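Local coordinates for inactive glucansucrase (Lactobacillus reuteri, PDB 5JBD), which is an inactive glucansucrase of glycosyl hydrolase family 70, a TIM-barrel family, modelled here with a bound calcium ion, at residues Pro249-Glu254 with Ala838-Gly843; Glu705-Thr710 with Gln745-Met750; Asn751-Phe756 with Asn834-Lys839. All blocks are in the same frame, centred on the assembly; numbering follows the deposited sequence.

Contact 1 of 3, residues Pro249-Glu254 with Ala838-Gly843; sequences PVVQAE and AKYQNG
Val251 and Val250, neighbours on the first turn of helix 249-263, both press against the side chain of Tyr840, and the 135 Å² buried between the segments comes from these three residues. Val251 touches through one methyl: CG2 lies 3.7 Å from Tyr840 CD1 and 3.9 Å from Tyr840 CB, meeting the inner end of the ring obliquely. Val250 takes the outer end, where its CG1 stands 3.8 Å from Tyr840 OH and 4.1 Å from Tyr840 CE1. The two valines therefore share the ring along its length, and the contact is one of van der Waals packing, a methyl meeting even the hydroxyl oxygen. CB of Tyr840 points toward the helix, and with CG set opposite its own carbonyl carbon (chi1 -64°) the ring spans the gap between Val251 CA and Tyr840 CA, which are 7.0 Å apart. Lys839 CG sits 4.0 Å above the plane of the Tyr840 ring, over its centre. Topologically this joins the start of a helix to the chain just before strand 841-845, one of the inner strands of an antiparallel sheet built from distant parts of the sequence; such a sheet fits the domain B that accompanies the barrel in family 70. The tyrosine is carried by a tight turn in which Gln841 N bonds to Ala838 O at 2.9 Å, and that carbonyl also accepts from Arg217. Within the turn Tyr840 has a backbone bond to Asp245; beyond it the chain enters the sheet, Asn842 pairing with Phe196 and Asp243. Gln841, its CB directed away from the helix, bonds through its amide to Asn242 and to the Thr790 carbonyl. On the helix side, Val250 N is held by the Asn248 side chain.

Contact 2 of 3, residues Glu705-Thr710 with Gln745-Met750; sequences EGYSMT and QEDIVM
Two first torsions bring Tyr707 and Asp747 together: in Tyr707 CG stands opposite the carbonyl carbon (chi1 -63°), sending the phenol across to the strand, while in Asp747 CG is roughly opposite the backbone N (chi1 -153°), directing the carboxylate at the incoming hydroxyl. Tyr707 OH donates to Asp747 OD2 over a short 2.5 Å. It arrives on the syn side of that oxygen, 34° out of the carboxylate plane. The ring and carboxylate planes are nearly perpendicular, and Asp747 OD1 lies in the plane of the ring at its edge, 3.5 Å from Tyr707 CE1. Both carboxylate oxygens have further partners: OD2 accepts from Trp690 NE1 as well, and OD1 forms a salt bridge with Arg281, so three residues share the two oxygens, which would restrict the group's rotation. Closer to the root of the Tyr707 ring, Val749 divides its methyls between two residues. CG2 of Val749 meets the ring edge at Tyr707 CD1 (3.7 Å), and CG1 of Val749 meets Met709 CE (3.5 Å), which a chain bent at both chi2 and chi3 swings inward. The loop carrying the tyrosine is tied by Glu705, whose OE2 makes weak bonds to Tyr707 N at 2.9 Å and to Ser708 N. The ring of Tyr707 also meets that of His392. Asp747 lies near the C-terminal end of strand 743-748, one of eight parallel strands, the end where (beta/alpha)8 barrels characteristically place their pocket; a glycerol, probably from the crystallisation liquor, about 4 Å from the Tyr707 side chain is consistent with such a pocket.

Contact 3 of 3, residues Asn751-Phe756 with Asn834-Lys839; sequences NQMIGF and NKWSAK. With CA (calcium ion), chain C.
The nearest CA atoms across the two segments, those of Phe756 and Trp836, are 8.8 Å apart, and the contacts between them are made by side chains. Met753 does this with its sulfur: SD lies over one face of the Trp836 indole, 3.5 Å from the centroid of the five-membered ring and 17° off the ring normal, a Met-aromatic contact. Its nearest ring atom is Trp836 NE1, 3.4 Å from Met753 SD. Phe756 approaches instead at the root of the indole, its CZ 3.7 Å from Trp836 CB. Trp836 NE1 also has a weak hydrogen bond to Gln797. At the start of the same segment, Asn751 turns its amide to the metal, CG lying opposite the backbone N (chi1 -179°), and Asn751 OD1 binds calcium at 2.3 Å. The other half of that amide is held too: Asn751 ND2 donates to Gln752 OE1 at 2.8 Å along a nearly straight line. A water that coordinates the calcium donates to Asn751 O at 2.9 Å. Strand 752-753, at the edge of an antiparallel sheet beside strand 242-244, thus leads out of a calcium site to which Asp243 and the carbonyl oxygens of Glu237 and Asn287 also contribute.

How the contacts relate
From the N terminus, helix 249-263 supplies the first side of contact 1, which closes across 583 intervening residues at 838-843. Contact 2 is nested inside that long loop and bridges 34 residues between a barrel loop and strand 743-748. Contact 3 opens at the very next residue, Asn751, and returns at 834-839, ending on the same piece of chain as contact 1; Ala838 and Lys839 belong to both. Contact 1 brings in the helix, whose Val251 CG2 and Glu254 CG pack on Trp836 of contact 3. Probable hydrogen bonds of Gln752 NE2 to Tyr707 O and Ile754 N to Met709 O tie barrel loop 705-710 to segment 751-756, which holds the antiparallel sheet's edge strand.

Contact 1 of 3, residues Pro249-Glu254 with Ala838-Gly843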
loop_
_atom_site.group_PDB
_atom_site.type_symbol
_atom_site.label_atom_id
_atom_site.label_comp_id
_atom_site.label_asym_id
_atom_site.label_seq_id
_atom_site.Cartn_x
_atom_site.Cartn_y
_atom_site.Cartn_z
ATOM N N PRO A 249 14.742 -17.758 -3.354
ATOM C CA PRO A 249 14.589 -18.168 -4.766
ATOM C C PRO A 249 13.253 -18.811 -5.139
ATOM O O PRO A 249 12.793 -18.639 -6.272
ATOM C CB PRO A 249 15.741 -19.163 -4.984
ATOM C CG PRO A 249 16.747 -18.797 -3.961
ATOM C CD PRO A 249 15.960 -18.328 -2.764
ATOM N N VAL A 250 12.625 -19.521 -4.200
ATOM C CA VAL A 250 11.282 -20.099 -4.424
ATOM C C VAL A 250 10.221 -18.996 -4.524
ATOM O O VAL A 250 9.333 -19.053 -5.386
ATOM C CB VAL A 250 10.907 -21.169 -3.354
ATOM C CG1 VAL A 250 9.492 -21.694 -3.582
ATOM C CG2 VAL A 250 11.901 -22.336 -3.373
ATOM N N VAL A 251 10.319 -17.990 -3.662
ATOM C CA VAL A 251 9.433 -16.833 -3.731
ATOM C C VAL A 251 9.648 -16.082 -5.056
ATOM O O VAL A 251 8.679 -15.625 -5.690
ATOM C CB VAL A 251 9.614 -15.898 -2.515
ATOM C CG1 VAL A 251 8.765 -14.631 -2.658
ATOM C CG2 VAL A 251 9.219 -16.631 -1.240
ATOM N N GLN A 252 10.900 -15.973 -5.490
ATOM C CA GLN A 252 11.205 -15.244 -6.735
ATOM C C GLN A 252 10.553 -15.942 -7.925
ATOM O O GLN A 252 9.983 -15.273 -8.788
ATOM C CB GLN A 252 12.711 -15.082 -6.929
ATOM C CG GLN A 252 13.328 -14.139 -5.906
ATOM C CD GLN A 252 14.816 -13.924 -6.087
ATOM O OE1 GLN A 252 15.470 -14.563 -6.914
ATOM N NE2 GLN A 252 15.362 -13.000 -5.310
ATOM N N ALA A 253 10.593 -17.285 -7.945
ATOM C CA ALA A 253 9.889 -18.046 -8.973
ATOM C C ALA A 253 8.371 -17.852 -8.878
ATOM O O ALA A 253 7.705 -17.683 -9.901
ATOM C CB ALA A 253 10.258 -19.526 -8.903
ATOM N N GLU A 254 7.823 -17.847 -7.665
ATOM C CA GLU A 254 6.381 -17.585 -7.480
ATOM C C GLU A 254 5.929 -16.198 -7.990
ATOM O O GLU A 254 4.827 -16.071 -8.537
ATOM C CB GLU A 254 5.947 -17.837 -6.015
ATOM C CG GLU A 254 4.527 -17.401 -5.618
ATOM C CD GLU A 254 3.403 -17.993 -6.462
ATOM O OE1 GLU A 254 3.613 -19.004 -7.171
ATOM O OE2 GLU A 254 2.281 -17.430 -6.409
ATOM N N ALA A 838 5.650 -18.840 7.553
ATOM C CA ALA A 838 6.748 -17.990 8.030
ATOM C C ALA A 838 8.072 -18.207 7.310
ATOM O O ALA A 838 8.858 -17.261 7.156
ATOM C CB ALA A 838 6.946 -18.166 9.525
ATOM N N LYS A 839 8.321 -19.434 6.852
ATOM C CA LYS A 839 9.564 -19.725 6.144
ATOM C C LYS A 839 9.767 -18.866 4.889
ATOM O O LYS A 839 10.905 -18.690 4.469
ATOM C CB LYS A 839 9.692 -21.215 5.808
ATOM C CG LYS A 839 8.784 -21.731 4.711
ATOM C CD LYS A 839 8.932 -23.247 4.595
ATOM C CE LYS A 839 8.130 -23.800 3.432
ATOM N NZ LYS A 839 8.125 -25.292 3.426
ATOM N N TYR A 840 8.677 -18.328 4.322
ATOM C CA TYR A 840 8.729 -17.424 3.172
ATOM C C TYR A 840 8.599 -15.931 3.529
ATOM O O TYR A 840 8.366 -15.098 2.630
ATOM C CB TYR A 840 7.625 -17.804 2.167
ATOM C CG TYR A 840 7.780 -19.163 1.541
ATOM C CD1 TYR A 840 8.996 -19.563 0.977
ATOM C CD2 TYR A 840 6.711 -20.063 1.499
ATOM C CE1 TYR A 840 9.137 -20.808 0.405
ATOM C CE2 TYR A 840 6.849 -21.319 0.926
ATOM C CZ TYR A 840 8.059 -21.685 0.380
ATOM O OH TYR A 840 8.220 -22.925 -0.196
ATOM N N GLN A 841 8.774 -15.590 4.809
ATOM C CA GLN A 841 8.508 -14.237 5.331
ATOM C C GLN A 841 9.686 -13.725 6.164
ATOM O O GLN A 841 10.354 -14.510 6.859
ATOM C CB GLN A 841 7.232 -14.249 6.189
ATOM C CG GLN A 841 5.996 -14.625 5.394
ATOM C CD GLN A 841 4.765 -14.866 6.255
ATOM O OE1 GLN A 841 4.630 -14.337 7.361
ATOM N NE2 GLN A 841 3.844 -15.653 5.725
ATOM N N ASN A 842 9.928 -12.416 6.079
ATOM C CA ASN A 842 10.990 -11.749 6.837
ATOM C C ASN A 842 10.560 -11.406 8.251
ATOM O O ASN A 842 11.393 -11.389 9.158
ATOM C CB ASN A 842 11.406 -10.425 6.160
ATOM C CG ASN A 842 12.182 -10.624 4.868
ATOM O OD1 ASN A 842 12.034 -9.826 3.915
ATOM N ND2 ASN A 842 13.017 -11.634 4.818
ATOM N N GLY A 843 9.267 -11.136 8.441
ATOM C CA GLY A 843 8.764 -10.686 9.728
ATOM C C GLY A 843 7.373 -10.139 9.576
ATOM O O GLY A 843 6.732 -10.335 8.540
#

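Contact 2 of 3, residues Glu705-Thr710 with Gln745-Met750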
loop_
_atom_site.group_PDB
_atom_site.type_symbol
_atom_site.label_atom_id
_atom_site.label_comp_id
_atom_site.label_asym_id
_atom_site.label_seq_id
_atom_site.Cartn_x
_atom_site.Cartn_y
_atom_site.Cartn_z
ATOM N N GLU A 705 -9.107 -1.876 0.185
ATOM C CA GLU A 705 -8.660 -1.395 -1.132
ATOM C C GLU A 705 -7.899 -2.425 -1.956
ATOM O O GLU A 705 -7.777 -2.246 -3.170
ATOM C CB GLU A 705 -7.795 -0.117 -1.005
ATOM C CG GLU A 705 -6.320 -0.316 -0.640
ATOM C CD GLU A 705 -6.094 -0.954 0.725
ATOM O OE1 GLU A 705 -6.947 -0.809 1.622
ATOM O OE2 GLU A 705 -5.086 -1.652 0.901
ATOM N N GLY A 706 -7.349 -3.451 -1.302
ATOM C CA GLY A 706 -6.621 -4.512 -1.990
ATOM C C GLY A 706 -5.129 -4.661 -1.723
ATOM O O GLY A 706 -4.562 -5.685 -2.094
ATOM N N TYR A 707 -4.478 -3.671 -1.103
ATOM C CA TYR A 707 -3.081 -3.835 -0.672
ATOM C C TYR A 707 -2.949 -4.755 0.544
ATOM O O TYR A 707 -1.919 -5.429 0.706
ATOM C CB TYR A 707 -2.392 -2.500 -0.357
ATOM C CG TYR A 707 -2.254 -1.533 -1.518
ATOM C CD1 TYR A 707 -1.429 -1.836 -2.607
ATOM C CD2 TYR A 707 -2.897 -0.299 -1.509
ATOM C CE1 TYR A 707 -1.284 -0.941 -3.667
ATOM C CE2 TYR A 707 -2.743 0.604 -2.563
ATOM C CZ TYR A 707 -1.931 0.271 -3.644
ATOM O OH TYR A 707 -1.753 1.168 -4.696
ATOM N N SER A 708 -3.971 -4.769 1.398
ATOM C CA SER A 708 -4.056 -5.733 2.501
ATOM C C SER A 708 -4.901 -6.893 1.997
ATOM O O SER A 708 -6.142 -6.824 2.046
ATOM C CB SER A 708 -4.697 -5.094 3.732
ATOM O OG SER A 708 -3.828 -4.129 4.286
ATOM N N MET A 709 -4.234 -7.930 1.479
ATOM C CA MET A 709 -4.922 -9.021 0.780
ATOM C C MET A 709 -4.609 -10.377 1.398
ATOM O O MET A 709 -3.519 -10.597 1.922
ATOM C CB MET A 709 -4.634 -9.001 -0.740
ATOM C CG MET A 709 -3.387 -9.746 -1.234
ATOM S SD MET A 709 -1.888 -9.180 -0.426
ATOM C CE MET A 709 -1.432 -7.856 -1.561
ATOM N N THR A 710 -5.605 -11.262 1.334
ATOM C CA THR A 710 -5.522 -12.625 1.831
ATOM C C THR A 710 -5.342 -13.654 0.719
ATOM O O THR A 710 -5.031 -14.805 1.017
ATOM C CB THR A 710 -6.813 -12.987 2.611
ATOM O OG1 THR A 710 -7.962 -12.823 1.758
ATOM C CG2 THR A 710 -6.974 -12.080 3.824
ATOM N N GLN A 745 -2.715 -1.484 -16.751
ATOM C CA GLN A 745 -1.751 -2.022 -15.785
ATOM C C GLN A 745 -2.425 -2.437 -14.492
ATOM O O GLN A 745 -3.414 -1.838 -14.079
ATOM C CB GLN A 745 -0.645 -1.013 -15.474
ATOM C CG GLN A 745 0.238 -0.675 -16.672
ATOM C CD GLN A 745 -0.352 0.373 -17.613
ATOM O OE1 GLN A 745 -1.010 1.322 -17.179
ATOM N NE2 GLN A 745 -0.131 0.193 -18.914
ATOM N N GLU A 746 -1.890 -3.473 -13.855
ATOM C CA GLU A 746 -2.355 -3.892 -12.526
ATOM C C GLU A 746 -1.313 -3.497 -11.508
ATOM O O GLU A 746 -0.111 -3.599 -11.751
ATOM C CB GLU A 746 -2.603 -5.417 -12.459
ATOM C CG GLU A 746 -2.852 -6.007 -11.067
ATOM C CD GLU A 746 -4.107 -5.502 -10.347
ATOM O OE1 GLU A 746 -4.577 -4.356 -10.601
ATOM O OE2 GLU A 746 -4.604 -6.261 -9.473
ATOM N N ASP A 747 -1.804 -3.020 -10.378
ATOM C CA ASP A 747 -1.012 -2.747 -9.197
ATOM C C ASP A 747 -0.603 -4.087 -8.604
ATOM O O ASP A 747 -1.440 -4.787 -8.036
ATOM C CB ASP A 747 -1.877 -1.957 -8.196
ATOM C CG ASP A 747 -1.076 -1.072 -7.274
ATOM O OD1 ASP A 747 0.017 -1.492 -6.854
ATOM O OD2 ASP A 747 -1.564 0.058 -6.965
ATOM N N ILE A 748 0.668 -4.446 -8.747
ATOM C CA ILE A 748 1.187 -5.738 -8.260
ATOM C C ILE A 748 1.898 -5.475 -6.940
ATOM O O ILE A 748 2.659 -4.513 -6.832
ATOM C CB ILE A 748 2.071 -6.486 -9.301
ATOM C CG1 ILE A 748 2.413 -7.903 -8.798
ATOM C CG2 ILE A 748 3.345 -5.709 -9.667
ATOM C CD1 ILE A 748 3.110 -8.764 -9.822
ATOM N N VAL A 749 1.636 -6.336 -5.950
ATOM C CA VAL A 749 1.962 -6.051 -4.550
ATOM C C VAL A 749 2.780 -7.191 -3.951
ATOM O O VAL A 749 2.223 -8.097 -3.324
ATOM C CB VAL A 749 0.682 -5.840 -3.718
ATOM C CG1 VAL A 749 1.013 -5.435 -2.278
ATOM C CG2 VAL A 749 -0.198 -4.786 -4.382
ATOM N N MET A 750 4.103 -7.133 -4.148
ATOM C CA MET A 750 5.025 -8.176 -3.661
ATOM C C MET A 750 5.525 -7.969 -2.234
ATOM O O MET A 750 6.138 -8.879 -1.678
ATOM C CB MET A 750 6.228 -8.335 -4.605
ATOM C CG MET A 750 5.878 -8.969 -5.947
ATOM S SD MET A 750 7.245 -9.068 -7.138
ATOM C CE MET A 750 7.165 -7.416 -7.863
#

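Contact 3 of 3, residues Asn751-Phe756 with Asn834-Lys839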
loop_
_atom_site.group_PDB
_atom_site.type_symbol
_atom_site.label_atom_id
_atom_site.label_comp_id
_atom_site.label_asym_id
_atom_site.label_seq_id
_atom_site.Cartn_x
_atom_site.Cartn_y
_atom_site.Cartn_z
ATOM N N ASN A 751 5.269 -6.814 -1.619
ATOM C CA ASN A 751 5.931 -6.525 -0.354
ATOM C C ASN A 751 5.348 -7.298 0.818
ATOM O O ASN A 751 6.115 -7.814 1.631
ATOM C CB ASN A 751 5.923 -5.054 -0.001
ATOM C CG ASN A 751 6.643 -4.779 1.313
ATOM O OD1 ASN A 751 7.870 -4.955 1.431
ATOM N ND2 ASN A 751 5.881 -4.373 2.321
ATOM N N GLN A 752 4.017 -7.301 0.931
ATOM C CA GLN A 752 3.343 -7.894 2.094
ATOM C C GLN A 752 2.002 -8.546 1.775
ATOM O O GLN A 752 1.354 -8.202 0.791
ATOM C CB GLN A 752 3.107 -6.852 3.199
ATOM C CG GLN A 752 1.878 -5.951 3.013
ATOM C CD GLN A 752 2.058 -4.866 1.950
ATOM O OE1 GLN A 752 3.134 -4.301 1.807
ATOM N NE2 GLN A 752 0.992 -4.565 1.221
ATOM N N MET A 753 1.618 -9.474 2.652
ATOM C CA MET A 753 0.245 -9.968 2.753
ATOM C C MET A 753 -0.250 -9.679 4.167
ATOM O O MET A 753 0.552 -9.556 5.102
ATOM C CB MET A 753 0.197 -11.463 2.423
ATOM C CG MET A 753 0.654 -11.779 0.999
ATOM S SD MET A 753 0.383 -13.495 0.490
ATOM C CE MET A 753 -1.396 -13.536 0.389
ATOM N N ILE A 754 -1.562 -9.510 4.315
ATOM C CA ILE A 754 -2.167 -9.189 5.609
ATOM C C ILE A 754 -3.509 -9.911 5.719
ATOM O O ILE A 754 -4.304 -9.897 4.779
ATOM C CB ILE A 754 -2.392 -7.665 5.819
ATOM C CG1 ILE A 754 -1.121 -6.874 5.473
ATOM C CG2 ILE A 754 -2.773 -7.363 7.274
ATOM C CD1 ILE A 754 -1.198 -5.358 5.613
ATOM N N GLY A 755 -3.739 -10.507 6.884
ATOM C CA GLY A 755 -5.021 -11.122 7.231
ATOM C C GLY A 755 -5.014 -12.639 7.185
ATOM O O GLY A 755 -6.070 -13.237 7.011
ATOM N N PHE A 756 -3.839 -13.265 7.328
ATOM C CA PHE A 756 -3.746 -14.729 7.397
ATOM C C PHE A 756 -4.563 -15.231 8.586
ATOM O O PHE A 756 -4.552 -14.610 9.650
ATOM C CB PHE A 756 -2.295 -15.208 7.552
ATOM C CG PHE A 756 -1.424 -14.982 6.340
ATOM C CD1 PHE A 756 -1.757 -15.532 5.104
ATOM C CD2 PHE A 756 -0.236 -14.258 6.446
ATOM C CE1 PHE A 756 -0.940 -15.340 3.994
ATOM C CE2 PHE A 756 0.584 -14.063 5.338
ATOM C CZ PHE A 756 0.234 -14.606 4.110
ATOM N N ASN A 834 1.938 -23.384 -2.518
ATOM C CA ASN A 834 0.487 -23.597 -2.442
ATOM C C ASN A 834 -0.123 -22.900 -1.231
ATOM O O ASN A 834 -1.344 -22.702 -1.174
ATOM C CB ASN A 834 0.158 -25.093 -2.413
ATOM C CG ASN A 834 0.683 -25.792 -1.169
ATOM O OD1 ASN A 834 1.882 -25.825 -0.922
ATOM N ND2 ASN A 834 -0.227 -26.349 -0.376
ATOM N N LYS A 835 0.729 -22.562 -0.263
ATOM C CA LYS A 835 0.299 -21.981 0.996
ATOM C C LYS A 835 1.442 -21.166 1.578
ATOM O O LYS A 835 2.553 -21.663 1.642
ATOM C CB LYS A 835 -0.053 -23.111 1.956
ATOM C CG LYS A 835 -0.572 -22.652 3.306
ATOM C CD LYS A 835 -1.113 -23.810 4.160
ATOM C CE LYS A 835 -2.524 -24.261 3.767
ATOM N NZ LYS A 835 -3.504 -23.166 3.429
ATOM N N TRP A 836 1.172 -19.925 1.985
ATOM C CA TRP A 836 2.187 -19.065 2.618
ATOM C C TRP A 836 2.368 -19.477 4.074
ATOM O O TRP A 836 1.418 -19.886 4.730
ATOM C CB TRP A 836 1.811 -17.564 2.521
ATOM C CG TRP A 836 1.756 -17.075 1.102
ATOM C CD1 TRP A 836 0.649 -16.972 0.311
ATOM C CD2 TRP A 836 2.864 -16.663 0.299
ATOM N NE1 TRP A 836 1.000 -16.530 -0.941
ATOM C CE2 TRP A 836 2.353 -16.324 -0.976
ATOM C CE3 TRP A 836 4.239 -16.556 0.530
ATOM C CZ2 TRP A 836 3.177 -15.861 -2.020
ATOM C CZ3 TRP A 836 5.066 -16.100 -0.509
ATOM C CH2 TRP A 836 4.531 -15.763 -1.767
ATOM N N SER A 837 3.594 -19.370 4.563
ATOM C CA SER A 837 3.904 -19.560 5.978
ATOM C C SER A 837 5.205 -18.799 6.292
ATOM O O SER A 837 5.791 -18.190 5.392
ATOM C CB SER A 837 4.016 -21.052 6.307
ATOM O OG SER A 837 5.202 -21.613 5.781
ATOM N N ALA A 838 5.650 -18.840 7.553
ATOM C CA ALA A 838 6.748 -17.990 8.030
ATOM C C ALA A 838 8.072 -18.207 7.310
ATOM O O ALA A 838 8.858 -17.261 7.156
ATOM C CB ALA A 838 6.946 -18.166 9.525
ATOM N N LYS A 839 8.321 -19.434 6.852
ATOM C CA LYS A 839 9.564 -19.725 6.144
ATOM C C LYS A 839 9.767 -18.866 4.889
ATOM O O LYS A 839 10.905 -18.690 4.469
ATOM C CB LYS A 839 9.692 -21.215 5.808
ATOM C CG LYS A 839 8.784 -21.731 4.711
ATOM C CD LYS A 839 8.932 -23.247 4.595
ATOM C CE LYS A 839 8.130 -23.800 3.432
ATOM N NZ LYS A 839 8.125 -25.292 3.426
HETATM CA CA CA C . 9.790 -5.850 2.253
HETATM O O HOH W 1 8.955 -7.720 0.984
#